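Glycoside hydrolase family 43 (Halothermothrix orenii, PDB 4QQS) hydrolyses glycosidic bonds, with alpha-L-arabinofuranosidase activity in a five-bladed beta-propeller, and probably takes part in xylan breakdown. Local coordinates at residues L96-A101 against I139-D144; M209-C214 against Y220-A225; A216-S221 against D279-D284. One frame throughout, in Å; residues are numbered along the deposited sequence.

Contact 1 of 3, residues L96-A101 against I139-D144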
loop_
_atom_site.group_PDB
_atom_site.type_symbol
_atom_site.label_atom_id
_atom_site.label_comp_id
_atom_site.label_asym_id
_atom_site.label_seq_id
_atom_site.Cartn_x
_atom_site.Cartn_y
_atom_site.Cartn_z
ATOM N N LEU A 96 14.471 0.586 -10.208
ATOM C CA LEU A 96 13.654 0.056 -9.116
ATOM C C LEU A 96 12.918 -1.178 -9.608
ATOM O O LEU A 96 12.319 -1.139 -10.683
ATOM C CB LEU A 96 12.629 1.087 -8.652
ATOM C CG LEU A 96 13.238 2.400 -8.153
ATOM C CD1 LEU A 96 12.155 3.426 -7.928
ATOM C CD2 LEU A 96 14.055 2.180 -6.895
ATOM N N LYS A 97 12.945 -2.264 -8.844
ATOM C CA LYS A 97 12.290 -3.504 -9.249
ATOM C C LYS A 97 11.566 -4.114 -8.069
ATOM O O LYS A 97 11.954 -3.947 -6.910
ATOM C CB LYS A 97 13.310 -4.500 -9.810
ATOM C CG LYS A 97 14.190 -3.924 -10.916
ATOM C CD LYS A 97 15.252 -4.902 -11.409
ATOM C CE LYS A 97 16.243 -4.190 -12.304
ATOM N NZ LYS A 97 17.388 -5.067 -12.672
ATOM N N ILE A 98 10.497 -4.829 -8.398
ATOM C CA ILE A 98 9.740 -5.590 -7.423
ATOM C C ILE A 98 10.437 -6.925 -7.165
ATOM O O ILE A 98 11.011 -7.522 -8.086
ATOM C CB ILE A 98 8.307 -5.745 -7.940
ATOM C CG1 ILE A 98 7.621 -4.377 -7.851
ATOM C CG2 ILE A 98 7.519 -6.813 -7.182
ATOM C CD1 ILE A 98 6.434 -4.236 -8.775
ATOM N N ALA A 99 10.401 -7.356 -5.904
ATOM C CA ALA A 99 10.933 -8.629 -5.455
ATOM C C ALA A 99 9.880 -9.357 -4.628
ATOM O O ALA A 99 8.975 -8.742 -4.056
ATOM C CB ALA A 99 12.180 -8.410 -4.617
ATOM N N LEU A 100 10.039 -10.676 -4.559
ATOM C CA LEU A 100 9.177 -11.570 -3.805
ATOM C C LEU A 100 10.002 -12.387 -2.814
ATOM O O LEU A 100 11.009 -12.993 -3.192
ATOM C CB LEU A 100 8.465 -12.521 -4.764
ATOM C CG LEU A 100 7.433 -13.475 -4.156
ATOM C CD1 LEU A 100 6.222 -12.710 -3.658
ATOM C CD2 LEU A 100 7.014 -14.544 -5.159
ATOM N N ALA A 101 9.548 -12.416 -1.563
ATOM C CA ALA A 101 10.195 -13.140 -0.473
ATOM C C ALA A 101 9.131 -13.920 0.295
ATOM O O ALA A 101 7.935 -13.656 0.156
ATOM C CB ALA A 101 10.904 -12.175 0.453
ATOM N N ILE A 139 -1.560 -9.326 -9.473
ATOM C CA ILE A 139 -0.636 -8.328 -8.970
ATOM C C ILE A 139 -0.938 -6.982 -9.607
ATOM O O ILE A 139 -1.040 -6.865 -10.826
ATOM C CB ILE A 139 0.846 -8.756 -9.163
ATOM C CG1 ILE A 139 1.777 -7.778 -8.435
ATOM C CG2 ILE A 139 1.216 -8.897 -10.632
ATOM C CD1 ILE A 139 3.229 -8.244 -8.377
ATOM N N TYR A 140 -1.103 -5.982 -8.749
ATOM C CA TYR A 140 -1.263 -4.586 -9.141
ATOM C C TYR A 140 0.055 -3.916 -8.805
ATOM O O TYR A 140 0.603 -4.153 -7.748
ATOM C CB TYR A 140 -2.421 -3.947 -8.342
ATOM C CG TYR A 140 -3.745 -4.578 -8.658
ATOM C CD1 TYR A 140 -4.157 -5.741 -8.028
ATOM C CD2 TYR A 140 -4.573 -4.039 -9.618
ATOM C CE1 TYR A 140 -5.349 -6.359 -8.372
ATOM C CE2 TYR A 140 -5.777 -4.637 -9.959
ATOM C CZ TYR A 140 -6.161 -5.807 -9.336
ATOM O OH TYR A 140 -7.315 -6.462 -9.656
ATOM N N TYR A 141 0.580 -3.103 -9.712
ATOM C CA TYR A 141 1.878 -2.496 -9.478
ATOM C C TYR A 141 1.994 -1.201 -10.257
ATOM O O TYR A 141 1.209 -0.928 -11.155
ATOM C CB TYR A 141 3.005 -3.465 -9.851
ATOM C CG TYR A 141 2.961 -3.947 -11.285
ATOM C CD1 TYR A 141 3.631 -3.276 -12.285
ATOM C CD2 TYR A 141 2.232 -5.072 -11.644
ATOM C CE1 TYR A 141 3.596 -3.719 -13.596
ATOM C CE2 TYR A 141 2.185 -5.516 -12.960
ATOM C CZ TYR A 141 2.875 -4.841 -13.929
ATOM O OH TYR A 141 2.853 -5.242 -15.254
ATOM N N VAL A 142 2.995 -0.411 -9.902
ATOM C CA VAL A 142 3.187 0.905 -10.479
ATOM C C VAL A 142 4.384 0.908 -11.423
ATOM O O VAL A 142 5.482 0.488 -11.058
ATOM C CB VAL A 142 3.409 1.953 -9.378
ATOM C CG1 VAL A 142 3.776 3.302 -9.960
ATOM C CG2 VAL A 142 2.144 2.071 -8.520
ATOM N N LYS A 143 4.145 1.394 -12.640
ATOM C CA LYS A 143 5.201 1.761 -13.583
ATOM C C LYS A 143 5.557 3.201 -13.243
ATOM O O LYS A 143 4.793 4.113 -13.496
ATOM C CB LYS A 143 4.688 1.605 -15.017
ATOM C CG LYS A 143 5.743 1.730 -16.101
ATOM C CD LYS A 143 5.135 1.518 -17.501
ATOM C CE LYS A 143 6.207 1.360 -18.557
ATOM N NZ LYS A 143 5.696 1.359 -19.933
ATOM N N ASP A 144 6.692 3.351 -12.552
ATOM C CA ASP A 144 7.001 4.571 -11.826
ATOM C C ASP A 144 7.400 5.743 -12.718
ATOM O O ASP A 144 8.148 5.595 -13.688
ATOM C CB ASP A 144 8.121 4.279 -10.828
ATOM C CG ASP A 144 8.411 5.448 -9.909
ATOM O OD1 ASP A 144 7.585 5.724 -9.017
ATOM O OD2 ASP A 144 9.481 6.072 -10.086
#

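Contact 2 of 3, residues M209-C214 against Y220-A225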
loop_
_atom_site.group_PDB
_atom_site.type_symbol
_atom_site.label_atom_id
_atom_site.label_comp_id
_atom_site.label_asym_id
_atom_site.label_seq_id
_atom_site.Cartn_x
_atom_site.Cartn_y
_atom_site.Cartn_z
ATOM N N MET A 209 -8.414 1.069 -4.058
ATOM C CA MET A 209 -7.981 2.304 -3.437
ATOM C C MET A 209 -6.582 2.635 -3.964
ATOM O O MET A 209 -5.791 1.732 -4.251
ATOM C CB MET A 209 -7.986 2.132 -1.920
ATOM C CG MET A 209 -9.366 1.836 -1.399
ATOM S SD MET A 209 -9.448 1.388 0.328
ATOM C CE MET A 209 -9.347 3.045 1.014
ATOM N N TYR A 210 -6.274 3.923 -4.071
ATOM C CA TYR A 210 -4.979 4.340 -4.601
ATOM C C TYR A 210 -4.746 5.773 -4.145
ATOM O O TYR A 210 -5.669 6.457 -3.698
ATOM C CB TYR A 210 -4.929 4.228 -6.142
ATOM C CG TYR A 210 -5.844 5.215 -6.816
ATOM C CD1 TYR A 210 -7.183 4.939 -7.030
ATOM C CD2 TYR A 210 -5.376 6.466 -7.203
ATOM C CE1 TYR A 210 -8.019 5.875 -7.602
ATOM C CE2 TYR A 210 -6.213 7.402 -7.769
ATOM C CZ TYR A 210 -7.534 7.103 -7.977
ATOM O OH TYR A 210 -8.406 7.999 -8.562
ATOM N N SER A 211 -3.505 6.223 -4.296
ATOM C CA SER A 211 -3.119 7.574 -3.924
ATOM C C SER A 211 -2.679 8.381 -5.134
ATOM O O SER A 211 -2.146 7.831 -6.113
ATOM C CB SER A 211 -1.978 7.523 -2.911
ATOM O OG SER A 211 -2.393 6.857 -1.725
ATOM N N ALA A 212 -2.898 9.691 -5.072
ATOM C CA ALA A 212 -2.487 10.589 -6.142
ATOM C C ALA A 212 -1.917 11.872 -5.548
ATOM O O ALA A 212 -2.063 12.132 -4.352
ATOM C CB ALA A 212 -3.666 10.912 -7.073
ATOM N N ASN A 213 -1.328 12.683 -6.431
ATOM C CA ASN A 213 -0.531 13.853 -6.079
ATOM C C ASN A 213 0.794 13.437 -5.459
ATOM O O ASN A 213 1.086 12.244 -5.366
ATOM C CB ASN A 213 -1.336 14.861 -5.253
ATOM C CG ASN A 213 -2.575 15.304 -5.998
ATOM O OD1 ASN A 213 -2.473 15.907 -7.069
ATOM N ND2 ASN A 213 -3.741 14.957 -5.492
ATOM N N CYS A 214 1.624 14.416 -5.124
ATOM C CA CYS A 214 2.972 14.136 -4.655
ATOM C C CYS A 214 2.966 13.741 -3.181
ATOM O O CYS A 214 2.361 14.430 -2.362
ATOM C CB CYS A 214 3.851 15.370 -4.842
ATOM S SG CYS A 214 5.561 15.130 -4.349
ATOM N N TYR A 220 -1.420 15.041 -1.167
ATOM C CA TYR A 220 -1.440 13.586 -1.294
ATOM C C TYR A 220 -2.762 13.112 -0.704
ATOM O O TYR A 220 -3.171 13.574 0.359
ATOM C CB TYR A 220 -0.263 12.963 -0.571
ATOM C CG TYR A 220 0.141 11.581 -1.023
ATOM C CD1 TYR A 220 0.504 11.339 -2.335
ATOM C CD2 TYR A 220 0.220 10.532 -0.124
ATOM C CE1 TYR A 220 0.952 10.085 -2.740
ATOM C CE2 TYR A 220 0.664 9.278 -0.507
ATOM C CZ TYR A 220 1.039 9.062 -1.808
ATOM O OH TYR A 220 1.502 7.804 -2.140
ATOM N N SER A 221 -3.462 12.229 -1.410
ATOM C CA SER A 221 -4.800 11.836 -0.988
ATOM C C SER A 221 -5.208 10.546 -1.680
ATOM O O SER A 221 -4.561 10.114 -2.649
ATOM C CB SER A 221 -5.803 12.963 -1.234
ATOM O OG SER A 221 -5.524 13.689 -2.421
ATOM N N ILE A 222 -6.271 9.941 -1.165
ATOM C CA ILE A 222 -6.715 8.614 -1.564
ATOM C C ILE A 222 -8.048 8.676 -2.281
ATOM O O ILE A 222 -8.999 9.314 -1.804
ATOM C CB ILE A 222 -6.836 7.698 -0.324
ATOM C CG1 ILE A 222 -5.449 7.507 0.294
ATOM C CG2 ILE A 222 -7.479 6.366 -0.680
ATOM C CD1 ILE A 222 -5.457 6.928 1.687
ATOM N N GLY A 223 -8.110 7.995 -3.426
ATOM C CA GLY A 223 -9.340 7.792 -4.160
ATOM C C GLY A 223 -9.575 6.312 -4.383
ATOM O O GLY A 223 -8.778 5.473 -3.960
ATOM N N TYR A 224 -10.646 5.986 -5.103
ATOM C CA TYR A 224 -10.823 4.612 -5.550
ATOM C C TYR A 224 -11.411 4.528 -6.943
ATOM O O TYR A 224 -11.962 5.502 -7.478
ATOM C CB TYR A 224 -11.651 3.774 -4.557
ATOM C CG TYR A 224 -13.140 4.030 -4.560
ATOM C CD1 TYR A 224 -14.004 3.245 -5.295
ATOM C CD2 TYR A 224 -13.680 5.057 -3.804
ATOM C CE1 TYR A 224 -15.368 3.469 -5.267
ATOM C CE2 TYR A 224 -15.038 5.282 -3.763
ATOM C CZ TYR A 224 -15.875 4.492 -4.505
ATOM O OH TYR A 224 -17.229 4.711 -4.431
ATOM N N ALA A 225 -11.297 3.325 -7.496
ATOM C CA ALA A 225 -11.924 2.941 -8.742
ATOM C C ALA A 225 -12.635 1.620 -8.538
ATOM O O ALA A 225 -12.310 0.872 -7.617
ATOM C CB ALA A 225 -10.891 2.819 -9.855
#

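Contact 3 of 3, residues A216-S221 against D279-D284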
loop_
_atom_site.group_PDB
_atom_site.type_symbol
_atom_site.label_atom_id
_atom_site.label_comp_id
_atom_site.label_asym_id
_atom_site.label_seq_id
_atom_site.Cartn_x
_atom_site.Cartn_y
_atom_site.Cartn_z
ATOM N N ALA A 216 5.018 14.254 -0.966
ATOM C CA ALA A 216 5.596 15.303 -0.131
ATOM C C ALA A 216 4.718 16.549 -0.050
ATOM O O ALA A 216 5.118 17.539 0.548
ATOM C CB ALA A 216 6.984 15.658 -0.645
ATOM N N SER A 217 3.523 16.495 -0.640
ATOM C CA SER A 217 2.562 17.594 -0.608
ATOM C C SER A 217 1.407 17.289 0.339
ATOM O O SER A 217 0.999 16.134 0.443
ATOM C CB SER A 217 1.994 17.807 -2.010
ATOM O OG SER A 217 0.890 18.692 -1.996
ATOM N N PRO A 218 0.839 18.317 0.993
ATOM C CA PRO A 218 -0.378 18.091 1.782
ATOM C C PRO A 218 -1.511 17.506 0.941
ATOM O O PRO A 218 -2.410 16.883 1.501
ATOM C CB PRO A 218 -0.726 19.492 2.297
ATOM C CG PRO A 218 0.545 20.212 2.240
ATOM C CD PRO A 218 1.278 19.714 1.063
ATOM N N ASP A 219 -1.453 17.692 -0.376
ATOM C CA ASP A 219 -2.506 17.240 -1.270
ATOM C C ASP A 219 -2.428 15.764 -1.654
ATOM O O ASP A 219 -3.293 15.291 -2.387
ATOM C CB ASP A 219 -2.550 18.117 -2.517
ATOM C CG ASP A 219 -2.970 19.533 -2.193
ATOM O OD1 ASP A 219 -3.937 19.704 -1.416
ATOM O OD2 ASP A 219 -2.312 20.467 -2.701
ATOM N N TYR A 220 -1.420 15.041 -1.167
ATOM C CA TYR A 220 -1.440 13.586 -1.294
ATOM C C TYR A 220 -2.762 13.112 -0.704
ATOM O O TYR A 220 -3.171 13.574 0.359
ATOM C CB TYR A 220 -0.263 12.963 -0.571
ATOM C CG TYR A 220 0.141 11.581 -1.023
ATOM C CD1 TYR A 220 0.504 11.339 -2.335
ATOM C CD2 TYR A 220 0.220 10.532 -0.124
ATOM C CE1 TYR A 220 0.952 10.085 -2.740
ATOM C CE2 TYR A 220 0.664 9.278 -0.507
ATOM C CZ TYR A 220 1.039 9.062 -1.808
ATOM O OH TYR A 220 1.502 7.804 -2.140
ATOM N N SER A 221 -3.462 12.229 -1.410
ATOM C CA SER A 221 -4.800 11.836 -0.988
ATOM C C SER A 221 -5.208 10.546 -1.680
ATOM O O SER A 221 -4.561 10.114 -2.649
ATOM C CB SER A 221 -5.803 12.963 -1.234
ATOM O OG SER A 221 -5.524 13.689 -2.421
ATOM N N ASP A 279 3.696 21.111 9.022
ATOM C CA ASP A 279 4.231 22.438 8.685
ATOM C C ASP A 279 5.337 22.417 7.634
ATOM O O ASP A 279 5.659 23.448 7.027
ATOM C CB ASP A 279 4.769 23.138 9.936
ATOM C CG ASP A 279 3.675 23.535 10.908
ATOM O OD1 ASP A 279 2.489 23.566 10.507
ATOM O OD2 ASP A 279 4.008 23.825 12.079
ATOM N N SER A 280 5.935 21.251 7.433
ATOM C CA SER A 280 7.025 21.125 6.479
ATOM C C SER A 280 7.130 19.677 6.007
ATOM O O SER A 280 8.073 18.965 6.350
ATOM C CB SER A 280 8.328 21.597 7.110
ATOM O OG SER A 280 9.291 21.859 6.111
ATOM N N PRO A 281 6.149 19.238 5.215
ATOM C CA PRO A 281 5.963 17.839 4.832
ATOM C C PRO A 281 7.146 17.259 4.075
ATOM O O PRO A 281 7.927 17.966 3.419
ATOM C CB PRO A 281 4.720 17.888 3.947
ATOM C CG PRO A 281 4.587 19.295 3.534
ATOM C CD PRO A 281 5.128 20.110 4.617
ATOM N N GLY A 282 7.266 15.942 4.169
ATOM C CA GLY A 282 8.286 15.200 3.456
ATOM C C GLY A 282 8.111 13.714 3.667
ATOM O O GLY A 282 6.997 13.229 3.831
ATOM N N GLY A 283 9.219 12.985 3.660
ATOM C CA GLY A 283 9.190 11.545 3.828
ATOM C C GLY A 283 8.932 11.016 5.231
ATOM O O GLY A 283 8.685 9.824 5.405
ATOM N N ASP A 284 8.970 11.883 6.234
ATOM C CA ASP A 284 8.676 11.453 7.593
ATOM C C ASP A 284 7.165 11.420 7.769
ATOM O O ASP A 284 6.528 12.468 7.911
ATOM C CB ASP A 284 9.308 12.401 8.608
ATOM C CG ASP A 284 9.152 11.918 10.044
ATOM O OD1 ASP A 284 8.318 11.037 10.307
ATOM O OD2 ASP A 284 9.847 12.454 10.934
#

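Contact 1 of 3, residues L96-A101 against I139-D144
Ile98 and Tyr141 set their side chains at about a right angle, and their one close approach, Ile98 CD1 to Tyr141 CB at 3.7 Å, is made by the end of the isoleucine's long branch. CG1 lies anti to the carbonyl carbon (chi1 -71°), which carries CD1 over to the base of the tyrosine; the methyl stands obliquely to the ring. Ile98 was modelled in two conformers, so this approach holds for one of them. The ring of Tyr141 leads away from strand 96-103, meets Phe118 with the planes about 55° apart, and hydrogen-bonds through OH to Gln161 and Arg120. Further along, Leu96 CD1 stands 4.3 Å from Asp144 OD2. That oxygen is hydrogen-bonded to Ser146 OG, and the Asp144 side chain lies about 5 Å from that of Glu195, the predicted proton donor, so the contact probably borders the active site. The touching parts run 178° apart in direction, yet no hydrogen bond crosses: sheets of the propeller pack here without strand pairing. With 145 Å² buried, the chemistry implies a small join of one carbon-to-carbon approach and a looser methyl-to-carboxylate one, Tyr141 OH and Asp144 OD2 being hydrogen-bonded outside the two segments.

Contact 2 of 3, residues M209-C214 against Y220-A225
Tyr220 lies across the end of strand 209-212, its CG anti to the backbone N (chi1 -158°), and touches four residues in turn. Its CB packs on Cys214 O at 3.5 Å, with CG near the same oxygen. CD1 comes 3.2 Å from Asn213 O, which sits at the ring edge near its plane and is also close to CE1; Ala212 O approaches obliquely. Farther out, CZ rests 3.6 Å from Ser211 CB, and OH passes that methylene before hydrogen-bonding to Glu195 OE2, the predicted proton donor. A phenylalanine here lacks the hydroxyl, and Glu195 OE2 would probably lose this partner and be freer to turn. Beyond the ring, the backbones pair antiparallel: Tyr210 N to Gly223 O and Gly223 N to Tyr210 O are both 2.9 Å, whereas Ala212 N to Ser221 O is 3.0 Å and Ser221 N to Ala212 O stretches to 3.3 Å. Tyr210 lays one ring face over Gly223 CA, where a CB would be tight against the tyrosine OH, itself hydrogen-bonded to Glu185 OE2. On the other sheet face, Met209 CE meets Ile222 CG2. The arrangement is a beta hairpin of the propeller, whose loop end carries Tyr220 into the predicted active site.

Contact 3 of 3, residues A216-S221 against D279-D284
At Ala216 a psi of 5° turns the carbonyl oxygen away from the residue's own N and outward to Pro281, whose CB points toward the 216-221 loop. Ala216 O lies 3.4 Å from Pro281 CB and 3.5 Å from Pro281 CG, against the CB-CG edge of the ring. The methyl of the same alanine reaches the next residue, with Ala216 CB 4.3 Å from Gly282 CA. A second proline completes the patch: Pro218 CD approaches Pro281 CG at 4.2 Å, the two rings crossing obliquely.

The loop bearing Ala216 and Pro218 is braced from within. Ser217 to Tyr220 form a type I beta turn, closed by Tyr220 N to Ser217 O at 3.1 Å. Ser217 also forms an ST turn, its OG accepting from Asp219 N at 3.0 Å with a nearly straight N-H...O angle of 163°. At the end of the loop, Ser221 OG donates to Asp219 O at 2.7 Å, from above the carbonyl plane. Outside the two segments, Asp219 pairs with Lys245 in a salt bridge, while His275 makes weak hydrogen bonds to Ser217 O and to Gly282 O, and so touches both loops.

No hydrogen bond runs directly between 216-221 and 279-284, and only 146 Å² is buried. Ala216, Pro218, Pro281 and Gly282 all also touch a crystal neighbour, so their exact spacing may owe something to the lattice. The join sets two methylenes of Pro281 against Ala216 O, the alanine methyl against Gly282 CA, and the Pro218 ring against that of Pro281. It implies shape-dependent, weakly directional packing between two surface loops, and the 216-221 loop probably owes its shape mainly to its own turn and hydrogen bonds.

How the contacts relate
Along the chain, contact 1 closes before contacts 2 and 3 open. Contact 1 sets strand 96-103 against strand 137-143 of the large mixed sheet; contact 2 lies in that mixed sheet, as the hairpin of strands 205-212 and 221-227. Contact 3 joins this hairpin's loop to the loop between strands 268-275 and 285-295. Contacts 2 and 3 share Tyr220 and Ser221, with centres 13 Å apart; contact 1 is 18 Å and 23 Å from them, centre to centre. They are thus one packing of two sheets, one hairpin pairing and one meeting of loops. Contacts 1 and 2 probably border the catalytic centre at Glu195, whereas contact 3 lies at the surface, its Ala216 side chain about 9 Å from that of Glu195.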